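Local structure of iminosuccinate reductase (Paracoccus denitrificans, 6RQA) at residues I215-S220 / K247-P252; A238-D243 / T308-T313. The protein catalyses the NADH-dependent reduction of iminosuccinate to L-aspartate, which regenerates the amino donor of the beta-hydroxyaspartate cycle. All blocks are in the same frame, centred on the assembly; numbering follows the deposited sequence.

In the fold
Both contacts sit in the NAD-binding domain, where the carboxyl ends of neighbouring parallel strands open onto the dinucleotide. Their centres lie about 7 Å apart. Strand 235-239 of contact 2 pairs with strand 214-217 of contact 1 on one flank and with strand 307-311 on the other. Probable hydrogen bonds join the contacts, from Ala238 N to Ile215 O at 2.6 Å and from Met240 N to Ser217 O at 2.9 Å. Contact 1 serves the adenosine ribose and the nicotinamide ribose. Contact 2 holds the nicotinamide ribose and the carboxamide. Lys247 and Asp243, one from each contact, form a salt bridge beside the nicotinamide ribose.

Contact 1. Residues I215-S220 / K247-P252; sequences IVSITS and KQELDP. With NAD (nicotinamide-adenine-dinucleotide), chain C.
This contact belongs to the NAD-binding site at the carboxyl end of strand 214-217, in the Rossmann-like domain of this ornithine cyclodeaminase/mu-crystallin family member. Glu249 reaches across from the 247-252 segment and grips the turn that follows the strand. Its chain is extended beyond CG, and both carboxylate oxygens are used. OE2 takes two bonds from Thr219. The backbone N of Thr219 meets OE2 at 2.7 Å, nearly in line with the C-O bond. Thr219 OG1 meets the same oxygen at 2.7 Å, through the anti lone pair. The hydroxyl can do this because OG1 lies between the backbone N and the carbonyl carbon (chi1 70°). OE1 accepts from Ser217 OG at 2.8 Å, and the hydroxyl stands well above the carboxylate plane. OE1 also accepts from Gly241 N, so the carboxylate ties the turn to the neighbouring loop. Leu250 CD1 packs loosely against Ser217 OG.

The residues next to this grip hold the cofactor. Ser220 N gives a nearly straight bond of 3.1 Å to O4B of the adenosine ribose. Ile218 O approaches C5D, and Ile218 CD1 lies against O4D of the nicotinamide ribose. Lys247 runs out straight past Ser220, with its CE 3.6 Å from Ser220 OG. Its NZ bonds O3D of the nicotinamide ribose at 3.1 Å and forms a salt bridge with Asp243.

Glu249 is buried, and the donors around it probably favour its charged form. It is a second-shell residue. By holding Thr219, it probably helps to position the backbone of Ser220 for the adenosine ribose, while Lys247 holds the other ribose directly.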
loop_
_atom_site.group_PDB
_atom_site.type_symbol
_atom_site.label_atom_id
_atom_site.label_comp_id
_atom_site.label_asym_id
_atom_site.label_seq_id
_atom_site.Cartn_x
_atom_site.Cartn_y
_atom_site.Cartn_z
ATOM N N ILE A 215 22.467 10.559 23.381
ATOM C CA ILE A 215 22.961 9.402 22.646
ATOM C C ILE A 215 21.994 9.105 21.511
ATOM O O ILE A 215 20.778 9.039 21.725
ATOM C CB ILE A 215 23.125 8.172 23.560
ATOM C CG1 ILE A 215 24.142 8.461 24.667
ATOM C CG2 ILE A 215 23.555 6.958 22.752
ATOM C CD1 ILE A 215 24.354 7.301 25.616
ATOM N N VAL A 216 22.533 8.933 20.307
ATOM C CA VAL A 216 21.751 8.593 19.124
ATOM C C VAL A 216 22.351 7.337 18.510
ATOM O O VAL A 216 23.505 7.350 18.065
ATOM C CB VAL A 216 21.726 9.737 18.097
ATOM C CG1 VAL A 216 21.036 9.283 16.822
ATOM C CG2 VAL A 216 21.031 10.955 18.681
ATOM N N SER A 217 21.574 6.258 18.492
ATOM C CA SER A 217 21.988 4.990 17.905
ATOM C C SER A 217 21.234 4.776 16.601
ATOM O O SER A 217 20.014 4.967 16.546
ATOM C CB SER A 217 21.734 3.829 18.869
ATOM O OG SER A 217 20.368 3.762 19.241
ATOM N N ILE A 218 21.960 4.378 15.557
ATOM C CA ILE A 218 21.389 4.245 14.221
ATOM C C ILE A 218 22.044 3.053 13.524
ATOM O O ILE A 218 22.472 3.135 12.368
ATOM C CB ILE A 218 21.550 5.569 13.437
ATOM C CG1 ILE A 218 20.786 5.549 12.107
ATOM C CG2 ILE A 218 23.029 5.952 13.275
ATOM C CD1 ILE A 218 19.287 5.593 12.265
ATOM N N THR A 219 22.118 1.926 14.227
ATOM C CA THR A 219 22.761 0.724 13.718
ATOM C C THR A 219 21.723 -0.323 13.337
ATOM O O THR A 219 20.594 -0.327 13.836
ATOM C CB THR A 219 23.720 0.125 14.754
ATOM O OG1 THR A 219 22.966 -0.428 15.839
ATOM C CG2 THR A 219 24.656 1.187 15.294
ATOM N N SER A 220 22.129 -1.222 12.441
ATOM C CA SER A 220 21.329 -2.391 12.081
ATOM C C SER A 220 21.925 -3.593 12.810
ATOM O O SER A 220 22.662 -4.401 12.246
ATOM C CB SER A 220 21.309 -2.591 10.569
ATOM O OG SER A 220 20.481 -3.684 10.214
ATOM N N LYS A 247 15.662 -7.076 15.449
ATOM C CA LYS A 247 16.755 -6.140 15.656
ATOM C C LYS A 247 16.812 -5.698 17.113
ATOM O O LYS A 247 15.806 -5.704 17.828
ATOM C CB LYS A 247 16.604 -4.920 14.747
ATOM C CG LYS A 247 16.890 -5.195 13.278
ATOM C CD LYS A 247 16.707 -3.942 12.437
ATOM C CE LYS A 247 17.005 -4.208 10.971
ATOM N NZ LYS A 247 16.784 -2.997 10.132
ATOM N N GLN A 248 18.009 -5.311 17.550
ATOM C CA GLN A 248 18.215 -4.904 18.931
ATOM C C GLN A 248 19.460 -4.035 19.017
ATOM O O GLN A 248 20.486 -4.348 18.407
ATOM C CB GLN A 248 18.356 -6.120 19.856
ATOM C CG GLN A 248 18.509 -5.766 21.325
ATOM C CD GLN A 248 18.683 -6.988 22.200
ATOM O OE1 GLN A 248 18.877 -8.097 21.705
ATOM N NE2 GLN A 248 18.615 -6.791 23.512
ATOM N N GLU A 249 19.358 -2.950 19.775
ATOM C CA GLU A 249 20.476 -2.049 20.020
ATOM C C GLU A 249 20.813 -1.900 21.492
ATOM O O GLU A 249 21.991 -1.799 21.843
ATOM C CB GLU A 249 20.179 -0.660 19.434
ATOM C CG GLU A 249 20.315 -0.564 17.925
ATOM C CD GLU A 249 20.144 0.855 17.418
ATOM O OE1 GLU A 249 19.230 1.554 17.902
ATOM O OE2 GLU A 249 20.932 1.276 16.543
ATOM N N LEU A 250 19.812 -1.890 22.365
ATOM C CA LEU A 250 19.999 -1.562 23.767
ATOM C C LEU A 250 19.827 -2.793 24.648
ATOM O O LEU A 250 19.253 -3.808 24.244
ATOM C CB LEU A 250 19.015 -0.470 24.206
ATOM C CG LEU A 250 19.407 0.997 24.001
ATOM C CD1 LEU A 250 19.774 1.295 22.556
ATOM C CD2 LEU A 250 18.275 1.901 24.455
ATOM N N ASP A 251 20.345 -2.685 25.862
ATOM C CA ASP A 251 20.105 -3.699 26.878
ATOM C C ASP A 251 18.675 -3.559 27.388
ATOM O O ASP A 251 18.278 -2.462 27.803
ATOM C CB ASP A 251 21.106 -3.535 28.023
ATOM C CG ASP A 251 21.010 -4.639 29.059
ATOM O OD1 ASP A 251 20.313 -5.644 28.814
ATOM O OD2 ASP A 251 21.643 -4.502 30.127
ATOM N N PRO A 252 17.866 -4.622 27.350
ATOM C CA PRO A 252 16.493 -4.513 27.872
ATOM C C PRO A 252 16.422 -4.027 29.310
ATOM O O PRO A 252 15.424 -3.403 29.693
ATOM C CB PRO A 252 15.955 -5.942 27.727
ATOM C CG PRO A 252 16.725 -6.508 26.581
ATOM C CD PRO A 252 18.103 -5.915 26.682
HETATM P PA NAD C . 23.933 1.288 7.147
HETATM O O1A NAD C . 24.011 -0.189 6.880
HETATM O O2A NAD C . 24.453 2.456 6.373
HETATM O O5B NAD C . 24.966 1.330 8.540
HETATM C C5B NAD C . 24.648 0.236 9.310
HETATM C C4B NAD C . 25.467 0.282 10.573
HETATM O O4B NAD C . 25.011 -0.746 11.432
HETATM C C3B NAD C . 26.889 -0.071 10.146
HETATM O O3B NAD C . 27.492 1.151 9.870
HETATM C C2B NAD C . 27.441 -0.733 11.414
HETATM O O2B NAD C . 27.957 0.195 12.308
HETATM C C1B NAD C . 26.138 -1.345 12.069
HETATM N N9A NAD C . 26.034 -2.784 11.808
HETATM C C8A NAD C . 25.957 -3.484 10.589
HETATM N N7A NAD C . 25.869 -4.804 10.756
HETATM C C5A NAD C . 25.885 -4.984 12.151
HETATM C C6A NAD C . 25.821 -6.141 12.972
HETATM N N6A NAD C . 25.722 -7.371 12.394
HETATM N N1A NAD C . 25.859 -6.025 14.339
HETATM C C2A NAD C . 25.961 -4.754 14.842
HETATM N N3A NAD C . 26.027 -3.570 14.194
HETATM C C4A NAD C . 25.988 -3.730 12.826
HETATM O O3 NAD C . 22.401 1.337 7.644
HETATM P PN NAD C . 21.731 2.775 7.623
HETATM O O1N NAD C . 22.464 3.970 8.180
HETATM O O2N NAD C . 20.888 2.648 6.405
HETATM O O5D NAD C . 20.398 2.703 8.803
HETATM C C5D NAD C . 20.819 1.893 9.814
HETATM C C4D NAD C . 19.614 1.480 10.621
HETATM O O4D NAD C . 18.678 2.580 10.636
HETATM C C3D NAD C . 18.929 0.311 9.852
HETATM O O3D NAD C . 18.716 -0.683 10.789
HETATM C C2D NAD C . 17.605 0.938 9.376
HETATM O O2D NAD C . 16.508 0.095 9.478
HETATM C C1D NAD C . 17.421 2.002 10.484
HETATM N N1N NAD C . 16.483 3.087 9.989
HETATM C C2N NAD C . 15.571 3.546 10.894
HETATM C C3N NAD C . 14.673 4.542 10.516
HETATM C C7N NAD C . 13.712 4.986 11.568
HETATM O O7N NAD C . 12.868 5.849 11.353
HETATM N N7N NAD C . 13.821 4.377 12.794
HETATM C C4N NAD C . 14.718 5.055 9.219
HETATM C C5N NAD C . 15.656 4.568 8.317
HETATM C C6N NAD C . 16.553 3.568 8.710
#

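Contact 2. Residues A238-D243 / T308-T313; sequences AAMGTD and TIFDGT. With NAD (nicotinamide-adenine-dinucleotide), chain C.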
loop_
_atom_site.group_PDB
_atom_site.type_symbol
_atom_site.label_atom_id
_atom_site.label_comp_id
_atom_site.label_asym_id
_atom_site.label_seq_id
_atom_site.Cartn_x
_atom_site.Cartn_y
_atom_site.Cartn_z
ATOM N N ALA A 238 18.270 8.415 21.910
ATOM C CA ALA A 238 17.407 8.400 20.731
ATOM C C ALA A 238 17.723 7.129 19.948
ATOM O O ALA A 238 18.610 7.107 19.094
ATOM C CB ALA A 238 17.610 9.654 19.891
ATOM N N ALA A 239 16.989 6.059 20.251
ATOM C CA ALA A 239 17.179 4.773 19.588
ATOM C C ALA A 239 16.425 4.782 18.264
ATOM O O ALA A 239 15.191 4.744 18.242
ATOM C CB ALA A 239 16.705 3.633 20.486
ATOM N N MET A 240 17.165 4.829 17.157
ATOM C CA MET A 240 16.572 4.945 15.834
ATOM C C MET A 240 16.808 3.736 14.940
ATOM O O MET A 240 16.179 3.646 13.882
ATOM C CB MET A 240 17.108 6.196 15.119
ATOM C CG MET A 240 17.051 7.469 15.950
ATOM S SD MET A 240 15.369 7.972 16.355
ATOM C CE MET A 240 14.696 8.255 14.719
ATOM N N GLY A 241 17.681 2.810 15.329
ATOM C CA GLY A 241 18.067 1.719 14.455
ATOM C C GLY A 241 17.076 0.577 14.359
ATOM O O GLY A 241 16.852 0.040 13.270
ATOM N N THR A 242 16.478 0.190 15.484
ATOM C CA THR A 242 15.611 -0.985 15.528
ATOM C C THR A 242 14.246 -0.634 14.950
ATOM O O THR A 242 13.456 0.076 15.582
ATOM C CB THR A 242 15.480 -1.503 16.957
ATOM O OG1 THR A 242 16.777 -1.845 17.463
ATOM C CG2 THR A 242 14.587 -2.734 16.992
ATOM N N ASP A 243 13.963 -1.138 13.745
ATOM C CA ASP A 243 12.671 -0.945 13.096
ATOM C C ASP A 243 12.120 -2.254 12.541
ATOM O O ASP A 243 11.257 -2.234 11.658
ATOM C CB ASP A 243 12.774 0.098 11.980
ATOM C CG ASP A 243 13.794 -0.276 10.920
ATOM O OD1 ASP A 243 14.519 -1.278 11.107
ATOM O OD2 ASP A 243 13.872 0.435 9.896
ATOM N N THR A 308 16.077 8.916 29.604
ATOM C CA THR A 308 14.932 8.933 28.708
ATOM C C THR A 308 15.314 8.271 27.392
ATOM O O THR A 308 16.456 8.375 26.935
ATOM C CB THR A 308 14.438 10.362 28.444
ATOM O OG1 THR A 308 15.499 11.141 27.876
ATOM C CG2 THR A 308 13.969 11.014 29.737
ATOM N N ILE A 309 14.352 7.579 26.787
ATOM C CA ILE A 309 14.561 6.874 25.529
ATOM C C ILE A 309 13.431 7.232 24.576
ATOM O O ILE A 309 12.257 7.214 24.962
ATOM C CB ILE A 309 14.633 5.347 25.728
ATOM C CG1 ILE A 309 15.849 4.967 26.571
ATOM C CG2 ILE A 309 14.682 4.633 24.388
ATOM C CD1 ILE A 309 15.982 3.477 26.796
ATOM N N PHE A 310 13.784 7.564 23.338
ATOM C CA PHE A 310 12.820 7.737 22.259
ATOM C C PHE A 310 12.986 6.585 21.279
ATOM O O PHE A 310 14.036 6.454 20.642
ATOM C CB PHE A 310 13.005 9.075 21.546
ATOM C CG PHE A 310 12.249 9.172 20.254
ATOM C CD1 PHE A 310 10.863 9.146 20.245
ATOM C CD2 PHE A 310 12.920 9.281 19.049
ATOM C CE1 PHE A 310 10.161 9.229 19.058
ATOM C CE2 PHE A 310 12.225 9.367 17.857
ATOM C CZ PHE A 310 10.842 9.341 17.861
ATOM N N ASP A 311 11.948 5.755 21.162
ATOM C CA ASP A 311 11.987 4.574 20.300
ATOM C C ASP A 311 11.472 4.965 18.917
ATOM O O ASP A 311 10.300 4.797 18.578
ATOM C CB ASP A 311 11.171 3.441 20.910
ATOM C CG ASP A 311 11.397 2.116 20.212
ATOM O OD1 ASP A 311 12.274 2.046 19.326
ATOM O OD2 ASP A 311 10.696 1.140 20.552
ATOM N N GLY A 312 12.381 5.501 18.107
ATOM C CA GLY A 312 12.039 5.906 16.757
ATOM C C GLY A 312 11.934 4.740 15.796
ATOM O O GLY A 312 12.951 4.169 15.389
ATOM N N THR A 313 10.706 4.378 15.423
ATOM C CA THR A 313 10.479 3.268 14.507
ATOM C C THR A 313 10.197 3.712 13.080
ATOM O O THR A 313 10.437 2.936 12.149
ATOM C CB THR A 313 9.310 2.402 14.995
ATOM O OG1 THR A 313 8.100 3.169 14.973
ATOM C CG2 THR A 313 9.566 1.912 16.410
HETATM P PA NAD C . 23.933 1.288 7.147
HETATM O O1A NAD C . 24.011 -0.189 6.880
HETATM O O2A NAD C . 24.453 2.456 6.373
HETATM O O5B NAD C . 24.966 1.330 8.540
HETATM C C5B NAD C . 24.648 0.236 9.310
HETATM C C4B NAD C . 25.467 0.282 10.573
HETATM O O4B NAD C . 25.011 -0.746 11.432
HETATM C C3B NAD C . 26.889 -0.071 10.146
HETATM O O3B NAD C . 27.492 1.151 9.870
HETATM C C2B NAD C . 27.441 -0.733 11.414
HETATM O O2B NAD C . 27.957 0.195 12.308
HETATM C C1B NAD C . 26.138 -1.345 12.069
HETATM N N9A NAD C . 26.034 -2.784 11.808
HETATM C C8A NAD C . 25.957 -3.484 10.589
HETATM N N7A NAD C . 25.869 -4.804 10.756
HETATM C C5A NAD C . 25.885 -4.984 12.151
HETATM C C6A NAD C . 25.821 -6.141 12.972
HETATM N N6A NAD C . 25.722 -7.371 12.394
HETATM N N1A NAD C . 25.859 -6.025 14.339
HETATM C C2A NAD C . 25.961 -4.754 14.842
HETATM N N3A NAD C . 26.027 -3.570 14.194
HETATM C C4A NAD C . 25.988 -3.730 12.826
HETATM O O3 NAD C . 22.401 1.337 7.644
HETATM P PN NAD C . 21.731 2.775 7.623
HETATM O O1N NAD C . 22.464 3.970 8.180
HETATM O O2N NAD C . 20.888 2.648 6.405
HETATM O O5D NAD C . 20.398 2.703 8.803
HETATM C C5D NAD C . 20.819 1.893 9.814
HETATM C C4D NAD C . 19.614 1.480 10.621
HETATM O O4D NAD C . 18.678 2.580 10.636
HETATM C C3D NAD C . 18.929 0.311 9.852
HETATM O O3D NAD C . 18.716 -0.683 10.789
HETATM C C2D NAD C . 17.605 0.938 9.376
HETATM O O2D NAD C . 16.508 0.095 9.478
HETATM C C1D NAD C . 17.421 2.002 10.484
HETATM N N1N NAD C . 16.483 3.087 9.989
HETATM C C2N NAD C . 15.571 3.546 10.894
HETATM C C3N NAD C . 14.673 4.542 10.516
HETATM C C7N NAD C . 13.712 4.986 11.568
HETATM O O7N NAD C . 12.868 5.849 11.353
HETATM N N7N NAD C . 13.821 4.377 12.794
HETATM C C4N NAD C . 14.718 5.055 9.219
HETATM C C5N NAD C . 15.656 4.568 8.317
HETATM C C6N NAD C . 16.553 3.568 8.710
HETATM O O HOH W 1 14.074 2.290 17.413
#
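Ala238 and Ala239 pair in parallel with Phe310 and Asp311, and the pairing ends with Gly312 N bonded to Ala239 O at 2.9 Å. A weaker bond runs from Ala239 N to Phe310 O at 3.0 Å. Asp311 is the centre of an inverse gamma turn, which ends strand 307-311. The side chain of Met240 is bent at chi2 (-64°) and chi3 (-62°), and this brings its sulfur to the Phe310 ring. SD lies 3.8 Å from Phe310 CE2 in an oblique Met-aromatic contact. CE reaches on to Gly312 CA. The backbone N of Gly312 lies over one face of the ring, toward its rim. Helix 125-143 touches both side chains.

These are inner, neighbouring strands of the parallel sheet of the NAD-binding domain, and the loops at their carboxyl ends help to form the nicotinamide site. The carboxamide N7N gives one bond to Met240 O and one to Gly312 O, each 2.7 Å long. The amide is thus held between the two segments, which would limit its rotation. The nicotinamide ribose is held by Asp243, whose OD2 accepts from O2D at 2.7 Å, and O3D donates to Gly241 O. Asp243 CB also packs on Thr313 O.

A water lies within bonding distance of Ala239 O and Asp311 OD1 and probably links them. The Asp311 carboxylate is further held by Ser268 OG and by the backbone N atoms of Glu273 and Cys274.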